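Local coordinates for protein beta-phenylalanine aminotransferase (Variovorax paradoxus, PDB 4AO9) that catalyses transamination of beta-phenylalanine as a pyridoxal-5'-phosphate-containing class-III aminotransferase, at residues A[262-265]-A[266-269]. Residues are numbered along the deposited sequence; the frame is centred on the assembly and turned at random.
Sequences VMTS and RLAP. With PLP (pyridoxal-5'-phosphate), chain C.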
loop_
_atom_site.group_PDB
_atom_site.type_symbol
_atom_site.label_atom_id
_atom_site.label_comp_id
_atom_site.label_asym_id
_atom_site.label_seq_id
_atom_site.Cartn_x
_atom_site.Cartn_y
_atom_site.Cartn_z
ATOM N N VAL A 262 -2.697 -14.381 -1.941
ATOM C CA VAL A 262 -2.807 -13.185 -2.794
ATOM C C VAL A 262 -2.975 -13.593 -4.258
ATOM O O VAL A 262 -3.776 -13.004 -4.977
ATOM C CB VAL A 262 -1.609 -12.225 -2.594
ATOM C CG1 VAL A 262 -1.579 -11.134 -3.677
ATOM C CG2 VAL A 262 -1.646 -11.602 -1.196
ATOM N N MET A 263 -2.228 -14.600 -4.685
ATOM C CA MET A 263 -2.406 -15.157 -6.026
ATOM C C MET A 263 -3.345 -16.374 -6.025
ATOM O O MET A 263 -4.253 -16.475 -6.853
ATOM C CB MET A 263 -1.046 -15.525 -6.610
ATOM C CG MET A 263 -1.031 -15.587 -8.095
ATOM S SD MET A 263 0.677 -15.653 -8.646
ATOM C CE MET A 263 1.141 -13.935 -8.789
ATOM N N THR A 264 -3.154 -17.301 -5.094
ATOM C CA THR A 264 -3.855 -18.592 -5.182
ATOM C C THR A 264 -5.358 -18.546 -4.888
ATOM O O THR A 264 -6.079 -19.527 -5.143
ATOM C CB THR A 264 -3.198 -19.689 -4.310
ATOM O OG1 THR A 264 -3.279 -19.328 -2.932
ATOM C CG2 THR A 264 -1.730 -19.897 -4.689
ATOM N N SER A 265 -5.861 -17.428 -4.356
ATOM C CA SER A 265 -7.298 -17.362 -4.063
ATOM C C SER A 265 -8.139 -17.460 -5.324
ATOM O O SER A 265 -9.289 -17.858 -5.257
ATOM C CB SER A 265 -7.658 -16.094 -3.300
ATOM O OG SER A 265 -7.608 -14.990 -4.177
ATOM N N ARG A 266 -7.560 -17.100 -6.466
ATOM C CA ARG A 266 -8.307 -17.182 -7.735
ATOM C C ARG A 266 -8.369 -18.561 -8.370
ATOM O O ARG A 266 -9.077 -18.738 -9.370
ATOM C CB ARG A 266 -7.808 -16.177 -8.786
ATOM C CG ARG A 266 -6.309 -16.081 -8.984
ATOM C CD ARG A 266 -5.986 -15.012 -10.034
ATOM N NE ARG A 266 -6.136 -15.641 -11.324
ATOM C CZ ARG A 266 -6.099 -15.069 -12.525
ATOM N NH1 ARG A 266 -5.912 -13.759 -12.708
ATOM N NH2 ARG A 266 -6.261 -15.856 -13.571
ATOM N N LEU A 267 -7.650 -19.527 -7.799
ATOM C CA LEU A 267 -7.403 -20.795 -8.491
ATOM C C LEU A 267 -8.518 -21.825 -8.414
ATOM O O LEU A 267 -8.450 -22.870 -9.066
ATOM C CB LEU A 267 -6.093 -21.416 -8.007
ATOM C CG LEU A 267 -4.831 -20.701 -8.451
ATOM C CD1 LEU A 267 -3.632 -21.342 -7.756
ATOM C CD2 LEU A 267 -4.694 -20.732 -9.986
ATOM N N ALA A 268 -9.525 -21.555 -7.595
ATOM C CA ALA A 268 -10.664 -22.442 -7.439
ATOM C C ALA A 268 -11.800 -21.569 -6.939
ATOM O O ALA A 268 -11.546 -20.440 -6.508
ATOM C CB ALA A 268 -10.344 -23.563 -6.446
ATOM N N PRO A 269 -13.052 -22.069 -6.990
ATOM C CA PRO A 269 -14.203 -21.257 -6.575
ATOM C C PRO A 269 -14.040 -20.605 -5.195
ATOM O O PRO A 269 -14.479 -19.471 -4.992
ATOM C CB PRO A 269 -15.352 -22.269 -6.588
ATOM C CG PRO A 269 -14.964 -23.201 -7.689
ATOM C CD PRO A 269 -13.482 -23.373 -7.538
HETATM N N1 PLP C . 2.078 -12.321 -2.227
HETATM C C2 PLP C . 1.893 -12.922 -3.402
HETATM C C2A PLP C . 1.818 -14.450 -3.400
HETATM C C3 PLP C . 1.757 -12.165 -4.569
HETATM O O3 PLP C . 1.575 -12.760 -5.647
HETATM C C4 PLP C . 1.819 -10.762 -4.545
HETATM C C4A PLP C . 1.654 -9.879 -5.798
HETATM C C5 PLP C . 2.052 -10.182 -3.277
HETATM C C6 PLP C . 2.176 -10.991 -2.147
HETATM C C5A PLP C . 2.168 -8.656 -3.106
HETATM O O4P PLP C . 1.052 -7.918 -3.377
HETATM P P PLP C . 1.267 -6.364 -3.745
HETATM O O1P PLP C . 2.077 -6.315 -5.096
HETATM O O2P PLP C . 2.096 -5.679 -2.602
HETATM O O3P PLP C . -0.104 -5.781 -3.817
HETATM O O HOH W 1 -11.963 -17.554 -6.044
#
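V262 lies against one face of the PLP pyridine ring, with CG1 3.5 Å from PLP C4. M263 reaches the ring's edge, its CE 3.4 Å from PLP O3, the ring's oxygen substituent. V262 holds CG1 anti to its backbone N (chi1 168°), which spreads the two methyls over the ring, CG1 near C3 and C4 and CG2 near N1 and C6. An alanine in this position would keep CB but would probably open a gap where CG1 and CG2 cover C3, C4, N1 and C6. Behind the cofactor the chain coils into a short 3-10 turn next to the PLP pocket, to which V262 and M263 belong: L267 N bonds to T264 O at 3.1 Å, and R266 N bonds weakly to M263 O. R266 CG lies 3.0 Å from M263 O. The R266 guanidinium group is held elsewhere, by T97 O, L423 O and S376 OG. On another side of the turn, L267 CD1 rests on T264 CB (3.8 Å), side chain crossing side chain. The loop follows strand 256-260, with V262 and S265 packed on strand 282-286, M263, R266 and L267 touching L377 of strand 377-381, and T264 and L267 meeting L272 of helix 272-276.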